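Local coordinates for protein (S)-ureidoglycine--glyoxylate transaminase (Bacillus subtilis, PDB 3ISL) that transfers the amino group of (S)-ureidoglycine to glyoxylate in purine catabolism, using pyridoxal 5'-phosphate and yielding oxalurate and glycine, at residues M52-A64 and A175-W187. Numbering follows the deposited sequence.
Sequences MLRELFQTKNRWA and ATIGGCEVKVDEW
The contact is built around the Schellman motif that ends helix 40-56, recognised by the positive phi of Gln58 and the bonds Thr59 N to Arg54 O and Gln58 N to Glu55 O; Phe57 and Gln58 present backbone carbonyls to segment 175-187. Val184 N donates to Phe57 O at 3.1 Å, nearly in line with the carbonyl, while Asp185 N reaches Gln58 O in a weak 3.4 Å bond. Water 1 also bridges Gln58 O to Glu186 N. The extended Gln58 side chain lies across Lys183, NE2 3.7 Å from Lys183 CG. Next along, the Asp185 carboxylate takes Thr59 OG1 on OD1 (2.7 Å) and Lys60 N on OD2 (2.9 Å), both syn yet out of the carboxylate plane, by 34° and 28°. A chi1 of -173° swings Thr59 OG1 away from its own N toward this carboxylate; OG1 also accepts from Asn61 N, an ST turn. With an alanine at Asp185, Thr59 OG1 and Lys60 N would probably lose these acceptors, leaving the turn less firmly tied to the loop. In the class-V aminotransferase fold this loop, which links sheet strands 168-172 and 191-193, passes the cofactor at Ala175. Nearer that end the contact is apolar: Ile177 CG1 meets Leu56 CD1 at 3.5 Å, and its CD1 approaches Phe57 CD1 obliquely to the ring (3.7 Å). Val182 CG2 lies at the ring's edge. The Ile177 side chain is about 6 Å from that of Lys198, the cofactor-attachment lysine, unmodified here.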
ATOM      1  N   MET A  52      -2.648  19.670   4.851  1.00 22.37           N
ATOM      2  CA  MET A  52      -1.235  19.853   4.535  1.00 21.94           C
ATOM      3  C   MET A  52      -0.989  19.488   3.074  1.00 19.91           C
ATOM      4  O   MET A  52      -0.144  20.101   2.393  1.00 17.48           O
ATOM      5  CB  MET A  52      -0.343  18.995   5.483  1.00 21.66           C
ATOM      6  CG  MET A  52      -0.151  19.680   6.859  1.00 24.80           C
ATOM      7  SD  MET A  52       1.126  18.863   7.906  1.00 27.77           S
ATOM      8  CE  MET A  52       0.568  17.179   7.998  1.00 19.99           C
ATOM      9  N   LEU A  53      -1.714  18.471   2.593  1.00 19.33           N
ATOM     10  CA  LEU A  53      -1.598  18.084   1.169  1.00 20.20           C
ATOM     11  C   LEU A  53      -2.131  19.207   0.263  1.00 21.24           C
ATOM     12  O   LEU A  53      -1.570  19.458  -0.786  1.00 20.10           O
ATOM     13  CB  LEU A  53      -2.310  16.764   0.824  1.00 20.55           C
ATOM     14  CG  LEU A  53      -1.675  15.546   1.522  1.00 22.91           C
ATOM     15  CD1 LEU A  53      -2.469  14.295   1.118  1.00 19.92           C
ATOM     16  CD2 LEU A  53      -0.195  15.390   1.145  1.00 19.98           C
ATOM     17  N   ARG A  54      -3.160  19.930   0.708  1.00 20.55           N
ATOM     18  CA  ARG A  54      -3.605  21.130  -0.063  1.00 21.52           C
ATOM     19  C   ARG A  54      -2.449  22.102  -0.262  1.00 22.21           C
ATOM     20  O   ARG A  54      -2.213  22.554  -1.388  1.00 22.45           O
ATOM     21  CB  ARG A  54      -4.807  21.803   0.605  1.00 22.14           C
ATOM     22  CG  ARG A  54      -6.042  20.868   0.739  1.00 22.51           C
ATOM     23  CD  ARG A  54      -7.315  21.594   1.273  1.00 24.69           C
ATOM     24  NE  ARG A  54      -8.357  20.596   1.260  1.00 23.26           N
ATOM     25  CZ  ARG A  54      -8.782  19.943   2.335  1.00 27.31           C
ATOM     26  NH1 ARG A  54      -8.310  20.235   3.530  1.00 26.99           N
ATOM     27  NH2 ARG A  54      -9.682  18.989   2.224  1.00 26.17           N
ATOM     28  N   GLU A  55      -1.664  22.354   0.797  1.00 21.73           N
ATOM     29  CA  GLU A  55      -0.536  23.282   0.725  1.00 22.25           C
ATOM     30  C   GLU A  55       0.602  22.755  -0.123  1.00 21.51           C
ATOM     31  O   GLU A  55       1.168  23.522  -0.901  1.00 20.99           O
ATOM     32  CB  GLU A  55       0.061  23.634   2.116  1.00 21.97           C
ATOM     33  CG  GLU A  55      -0.793  24.485   2.943  1.00 27.66           C
ATOM     34  CD  GLU A  55      -0.074  24.884   4.225  1.00 34.43           C
ATOM     35  OE1 GLU A  55      -0.671  24.591   5.266  1.00 36.80           O
ATOM     36  OE2 GLU A  55       1.082  25.443   4.198  1.00 33.41           O
ATOM     37  N   LEU A  56       0.893  21.459   0.021  1.00 19.22           N
ATOM     38  CA  LEU A  56       1.985  20.819  -0.642  1.00 19.82           C
ATOM     39  C   LEU A  56       1.728  20.941  -2.117  1.00 19.03           C
ATOM     40  O   LEU A  56       2.636  21.228  -2.824  1.00 18.49           O
ATOM     41  CB  LEU A  56       1.998  19.323  -0.324  1.00 20.41           C
ATOM     42  CG  LEU A  56       3.240  18.453  -0.512  1.00 23.58           C
ATOM     43  CD1 LEU A  56       2.958  17.026  -1.006  1.00 22.66           C
ATOM     44  CD2 LEU A  56       4.416  19.044  -1.125  1.00 22.07           C
ATOM     45  N   PHE A  57       0.488  20.682  -2.562  1.00 19.32           N
ATOM     46  CA  PHE A  57       0.156  20.730  -3.996  1.00 19.12           C
ATOM     47  C   PHE A  57      -0.150  22.119  -4.542  1.00 18.57           C
ATOM     48  O   PHE A  57      -0.377  22.268  -5.756  1.00 18.04           O
ATOM     49  CB  PHE A  57      -1.025  19.807  -4.344  1.00 19.06           C
ATOM     50  CG  PHE A  57      -0.666  18.337  -4.453  1.00 22.02           C
ATOM     51  CD1 PHE A  57       0.046  17.838  -5.570  1.00 16.84           C
ATOM     52  CD2 PHE A  57      -1.138  17.433  -3.486  1.00 21.37           C
ATOM     53  CE1 PHE A  57       0.336  16.469  -5.684  1.00 21.34           C
ATOM     54  CE2 PHE A  57      -0.858  16.059  -3.582  1.00 21.38           C
ATOM     55  CZ  PHE A  57      -0.156  15.567  -4.679  1.00 20.60           C
ATOM     56  N   GLN A  58      -0.140  23.112  -3.652  1.00 19.22           N
ATOM     57  CA  GLN A  58      -0.502  24.504  -3.939  1.00 18.68           C
ATOM     58  C   GLN A  58      -1.856  24.550  -4.547  1.00 20.69           C
ATOM     59  O   GLN A  58      -2.028  25.048  -5.706  1.00 19.55           O
ATOM     60  CB  GLN A  58       0.586  25.250  -4.772  1.00 19.42           C
ATOM     61  CG  GLN A  58       1.980  25.150  -4.082  1.00 17.85           C
ATOM     62  CD  GLN A  58       3.097  25.981  -4.771  1.00 25.21           C
ATOM     63  OE1 GLN A  58       4.222  25.506  -4.976  1.00 28.05           O
ATOM     64  NE2 GLN A  58       2.785  27.219  -5.116  1.00 22.94           N
ATOM     65  N   THR A  59      -2.852  24.036  -3.759  1.00 21.29           N
ATOM     66  CA  THR A  59      -4.225  23.997  -4.241  1.00 21.05           C
ATOM     67  C   THR A  59      -5.269  24.260  -3.159  1.00 22.40           C
ATOM     68  O   THR A  59      -5.047  24.013  -1.966  1.00 21.60           O
ATOM     69  CB  THR A  59      -4.545  22.640  -4.899  1.00 21.08           C
ATOM     70  OG1 THR A  59      -5.829  22.709  -5.483  1.00 18.70           O
ATOM     71  CG2 THR A  59      -4.555  21.454  -3.852  1.00 21.06           C
ATOM     72  N   LYS A  60      -6.424  24.754  -3.596  1.00 23.27           N
ATOM     73  CA  LYS A  60      -7.567  24.899  -2.717  1.00 25.25           C
ATOM     74  C   LYS A  60      -8.510  23.705  -2.773  1.00 24.48           C
ATOM     75  O   LYS A  60      -9.578  23.728  -2.112  1.00 25.55           O
ATOM     76  CB  LYS A  60      -8.338  26.184  -3.067  1.00 26.77           C
ATOM     77  CG  LYS A  60      -7.483  27.432  -2.876  1.00 30.28           C
ATOM     78  CD  LYS A  60      -6.916  27.546  -1.439  1.00 35.66           C
ATOM     79  CE  LYS A  60      -5.998  28.799  -1.337  1.00 38.04           C
ATOM     80  NZ  LYS A  60      -4.768  28.520  -0.539  1.00 37.40           N
ATOM     81  N   ASN A  61      -8.179  22.716  -3.594  1.00 23.42           N
ATOM     82  CA  ASN A  61      -9.106  21.587  -3.851  1.00 25.33           C
ATOM     83  C   ASN A  61      -9.596  20.973  -2.532  1.00 26.29           C
ATOM     84  O   ASN A  61      -8.762  20.683  -1.637  1.00 25.90           O
ATOM     85  CB  ASN A  61      -8.378  20.440  -4.589  1.00 24.14           C
ATOM     86  CG  ASN A  61      -8.151  20.714  -6.056  1.00 23.77           C
ATOM     87  OD1 ASN A  61      -8.833  21.536  -6.652  1.00 20.31           O
ATOM     88  ND2 ASN A  61      -7.174  19.997  -6.659  1.00 19.82           N
ATOM     89  N   ARG A  62     -10.892  20.718  -2.432  1.00 27.44           N
ATOM     90  CA  ARG A  62     -11.460  19.913  -1.350  1.00 29.80           C
ATOM     91  C   ARG A  62     -10.821  18.544  -1.330  1.00 30.33           C
ATOM     92  O   ARG A  62     -10.591  17.976  -0.250  1.00 30.90           O
ATOM     93  CB  ARG A  62     -12.997  19.788  -1.485  1.00 31.51           C
ATOM     94  CG  ARG A  62     -13.715  19.349  -0.148  1.00 37.81           C
ATOM     95  CD  ARG A  62     -15.288  19.553  -0.130  1.00 44.87           C
ATOM     96  NE  ARG A  62     -15.696  20.975  -0.267  1.00 50.02           N
ATOM     97  CZ  ARG A  62     -16.145  21.536  -1.399  1.00 51.73           C
ATOM     98  NH1 ARG A  62     -16.267  20.811  -2.525  1.00 51.70           N
ATOM     99  NH2 ARG A  62     -16.470  22.828  -1.414  1.00 51.48           N
ATOM    100  N   TRP A  63     -10.525  17.992  -2.510  1.00 29.57           N
ATOM    101  CA  TRP A  63     -10.038  16.601  -2.585  1.00 28.87           C
ATOM    102  C   TRP A  63      -8.467  16.554  -2.620  1.00 28.63           C
ATOM    103  O   TRP A  63      -7.838  16.903  -3.652  1.00 27.44           O
ATOM    104  CB  TRP A  63     -10.726  15.849  -3.743  1.00 28.59           C
ATOM    105  CG  TRP A  63     -12.287  15.897  -3.654  1.00 31.60           C
ATOM    106  CD1 TRP A  63     -13.083  15.022  -2.970  1.00 33.14           C
ATOM    107  CD2 TRP A  63     -13.186  16.920  -4.171  1.00 33.74           C
ATOM    108  NE1 TRP A  63     -14.415  15.415  -3.039  1.00 29.19           N
ATOM    109  CE2 TRP A  63     -14.503  16.577  -3.755  1.00 34.97           C
ATOM    110  CE3 TRP A  63     -13.002  18.109  -4.926  1.00 39.64           C
ATOM    111  CZ2 TRP A  63     -15.669  17.363  -4.122  1.00 38.10           C
ATOM    112  CZ3 TRP A  63     -14.165  18.911  -5.277  1.00 35.06           C
ATOM    113  CH2 TRP A  63     -15.464  18.522  -4.867  1.00 40.11           C
ATOM    114  N   ALA A  64      -7.864  16.182  -1.476  1.00 25.91           N
ATOM    115  CA  ALA A  64      -6.429  15.936  -1.367  1.00 24.54           C
ATOM    116  C   ALA A  64      -6.198  14.974  -0.206  1.00 24.45           C
ATOM    117  O   ALA A  64      -6.442  15.326   0.918  1.00 24.55           O
ATOM    118  CB  ALA A  64      -5.666  17.239  -1.164  1.00 22.77           C
ATOM    119  N   ALA A 175       7.809  12.329  -9.023  1.00 25.05           N
ATOM    120  CA  ALA A 175       9.204  12.616  -8.820  1.00 25.23           C
ATOM    121  C   ALA A 175       9.465  14.054  -8.469  1.00 24.65           C
ATOM    122  O   ALA A 175      10.593  14.379  -8.149  1.00 26.54           O
ATOM    123  CB  ALA A 175       9.998  12.309 -10.099  1.00 25.11           C
ATOM    124  N   THR A 176       8.512  14.936  -8.712  1.00 23.36           N
ATOM    125  CA  THR A 176       8.751  16.385  -8.522  1.00 23.81           C
ATOM    126  C   THR A 176       8.102  16.901  -7.223  1.00 22.92           C
ATOM    127  O   THR A 176       8.594  17.843  -6.630  1.00 24.08           O
ATOM    128  CB  THR A 176       8.251  17.241  -9.699  1.00 21.87           C
ATOM    129  OG1 THR A 176       6.895  16.903  -9.903  1.00 22.11           O
ATOM    130  CG2 THR A 176       9.029  16.877 -10.962  1.00 24.20           C
ATOM    131  N   ILE A 177       7.024  16.267  -6.759  1.00 22.15           N
ATOM    132  CA  ILE A 177       6.327  16.894  -5.635  1.00 20.68           C
ATOM    133  C   ILE A 177       7.265  16.999  -4.409  1.00 22.32           C
ATOM    134  O   ILE A 177       7.963  16.005  -4.040  1.00 21.95           O
ATOM    135  CB  ILE A 177       5.046  16.070  -5.250  1.00 21.88           C
ATOM    136  CG1 ILE A 177       4.044  16.904  -4.368  1.00 18.47           C
ATOM    137  CG2 ILE A 177       5.420  14.630  -4.602  1.00 18.64           C
ATOM    138  CD1 ILE A 177       3.639  18.324  -4.954  1.00 16.34           C
ATOM    139  N   GLY A 178       7.271  18.180  -3.751  1.00 21.12           N
ATOM    140  CA  GLY A 178       8.132  18.464  -2.590  1.00 22.13           C
ATOM    141  C   GLY A 178       9.615  18.761  -2.903  1.00 21.82           C
ATOM    142  O   GLY A 178      10.410  19.027  -1.997  1.00 22.51           O
ATOM    143  N   GLY A 179       9.961  18.757  -4.178  1.00 22.83           N
ATOM    144  CA  GLY A 179      11.353  18.984  -4.619  1.00 22.05           C
ATOM    145  C   GLY A 179      11.484  20.094  -5.652  1.00 22.14           C
ATOM    146  O   GLY A 179      12.443  20.872  -5.614  1.00 21.91           O
ATOM    147  N   CYS A 180      10.532  20.122  -6.578  1.00 23.47           N
ATOM    148  CA  CYS A 180      10.426  21.115  -7.648  1.00 26.98           C
ATOM    149  C   CYS A 180       9.048  21.704  -7.561  1.00 26.52           C
ATOM    150  O   CYS A 180       8.088  21.018  -7.143  1.00 27.70           O
ATOM    151  CB  CYS A 180      10.543  20.486  -9.076  1.00 25.28           C
ATOM    152  SG  CYS A 180      11.874  19.237  -9.203  1.00 35.52           S
ATOM    153  N   GLU A 181       8.909  22.915  -8.099  1.00 26.15           N
ATOM    154  CA  GLU A 181       7.637  23.609  -8.032  1.00 27.01           C
ATOM    155  C   GLU A 181       6.570  22.730  -8.619  1.00 25.00           C
ATOM    156  O   GLU A 181       6.735  22.257  -9.714  1.00 23.81           O
ATOM    157  CB  GLU A 181       7.696  24.866  -8.895  1.00 27.51           C
ATOM    158  CG  GLU A 181       7.741  26.093  -8.118  1.00 33.75           C
ATOM    159  CD  GLU A 181       7.635  27.267  -9.046  1.00 40.73           C
ATOM    160  OE1 GLU A 181       7.218  27.075 -10.234  1.00 40.11           O
ATOM    161  OE2 GLU A 181       8.022  28.369  -8.601  1.00 45.19           O
ATOM    162  N   VAL A 182       5.487  22.520  -7.894  1.00 25.93           N
ATOM    163  CA  VAL A 182       4.255  22.063  -8.541  1.00 26.75           C
ATOM    164  C   VAL A 182       3.081  22.948  -8.165  1.00 26.56           C
ATOM    165  O   VAL A 182       2.835  23.178  -7.013  1.00 26.12           O
ATOM    166  CB  VAL A 182       4.025  20.497  -8.623  1.00 27.37           C
ATOM    167  CG1 VAL A 182       5.104  19.655  -8.052  1.00 26.25           C
ATOM    168  CG2 VAL A 182       2.560  19.977  -8.523  1.00 24.60           C
ATOM    169  N   LYS A 183       2.394  23.505  -9.149  1.00 24.75           N
ATOM    170  CA  LYS A 183       1.408  24.484  -8.764  1.00 25.35           C
ATOM    171  C   LYS A 183       0.108  24.031  -9.391  1.00 24.76           C
ATOM    172  O   LYS A 183      -0.172  24.370 -10.534  1.00 24.08           O
ATOM    173  CB  LYS A 183       1.869  25.911  -9.216  1.00 25.06           C
ATOM    174  CG  LYS A 183       3.263  26.349  -8.715  1.00 24.14           C
ATOM    175  CD  LYS A 183       3.651  27.712  -9.457  1.00 29.60           C
ATOM    176  CE  LYS A 183       4.315  28.758  -8.526  1.00 33.89           C
ATOM    177  NZ  LYS A 183       4.627  30.127  -9.325  1.00 40.03           N
ATOM    178  N   VAL A 184      -0.671  23.219  -8.684  1.00 26.18           N
ATOM    179  CA  VAL A 184      -1.824  22.706  -9.344  1.00 25.87           C
ATOM    180  C   VAL A 184      -2.910  23.710  -9.706  1.00 26.31           C
ATOM    181  O   VAL A 184      -3.479  23.582 -10.803  1.00 26.05           O
ATOM    182  CB  VAL A 184      -2.406  21.294  -8.861  1.00 27.54           C
ATOM    183  CG1 VAL A 184      -1.350  20.275  -8.305  1.00 22.86           C
ATOM    184  CG2 VAL A 184      -3.767  21.376  -8.172  1.00 26.55           C
ATOM    185  N   ASP A 185      -3.238  24.662  -8.828  1.00 26.22           N
ATOM    186  CA  ASP A 185      -4.208  25.696  -9.235  1.00 26.93           C
ATOM    187  C   ASP A 185      -3.701  26.579 -10.351  1.00 27.50           C
ATOM    188  O   ASP A 185      -4.382  26.728 -11.389  1.00 26.42           O
ATOM    189  CB  ASP A 185      -4.731  26.531  -8.060  1.00 27.44           C
ATOM    190  CG  ASP A 185      -5.625  25.691  -7.144  1.00 26.99           C
ATOM    191  OD1 ASP A 185      -5.830  24.509  -7.468  1.00 25.39           O
ATOM    192  OD2 ASP A 185      -6.091  26.169  -6.113  1.00 29.98           O
ATOM    193  N   GLU A 186      -2.498  27.107 -10.165  1.00 25.93           N
ATOM    194  CA  GLU A 186      -1.937  28.021 -11.152  1.00 28.37           C
ATOM    195  C   GLU A 186      -1.770  27.391 -12.539  1.00 26.92           C
ATOM    196  O   GLU A 186      -1.895  28.086 -13.535  1.00 26.61           O
ATOM    197  CB  GLU A 186      -0.585  28.562 -10.693  1.00 27.67           C
ATOM    198  CG  GLU A 186      -0.751  29.885 -10.029  1.00 37.93           C
ATOM    199  CD  GLU A 186       0.588  30.578  -9.682  1.00 44.83           C
ATOM    200  OE1 GLU A 186       0.788  30.826  -8.456  1.00 45.84           O
ATOM    201  OE2 GLU A 186       1.417  30.828 -10.623  1.00 41.82           O
ATOM    202  N   TRP A 187      -1.478  26.087 -12.600  1.00 26.00           N
ATOM    203  CA  TRP A 187      -1.191  25.467 -13.885  1.00 24.99           C
ATOM    204  C   TRP A 187      -2.418  24.775 -14.456  1.00 24.99           C
ATOM    205  O   TRP A 187      -2.321  24.077 -15.457  1.00 25.88           O
ATOM    206  CB  TRP A 187      -0.011  24.502 -13.742  1.00 23.80           C
ATOM    207  CG  TRP A 187       1.266  25.177 -13.381  1.00 27.88           C
ATOM    208  CD1 TRP A 187       1.545  26.520 -13.420  1.00 25.80           C
ATOM    209  CD2 TRP A 187       2.471  24.533 -12.950  1.00 28.26           C
ATOM    210  NE1 TRP A 187       2.832  26.740 -13.052  1.00 26.09           N
ATOM    211  CE2 TRP A 187       3.434  25.544 -12.762  1.00 28.18           C
ATOM    212  CE3 TRP A 187       2.817  23.204 -12.701  1.00 26.05           C
ATOM    213  CZ2 TRP A 187       4.757  25.278 -12.287  1.00 29.59           C
ATOM    214  CZ3 TRP A 187       4.137  22.925 -12.251  1.00 29.90           C
ATOM    215  CH2 TRP A 187       5.091  23.976 -12.072  1.00 28.81           C
TER
HETATM  216  O   HOH W   1      -1.072  26.761  -7.734  1.00 16.82           O
HETATM  217  O   HOH W   2      -7.880  23.414  -8.672  1.00 18.76           O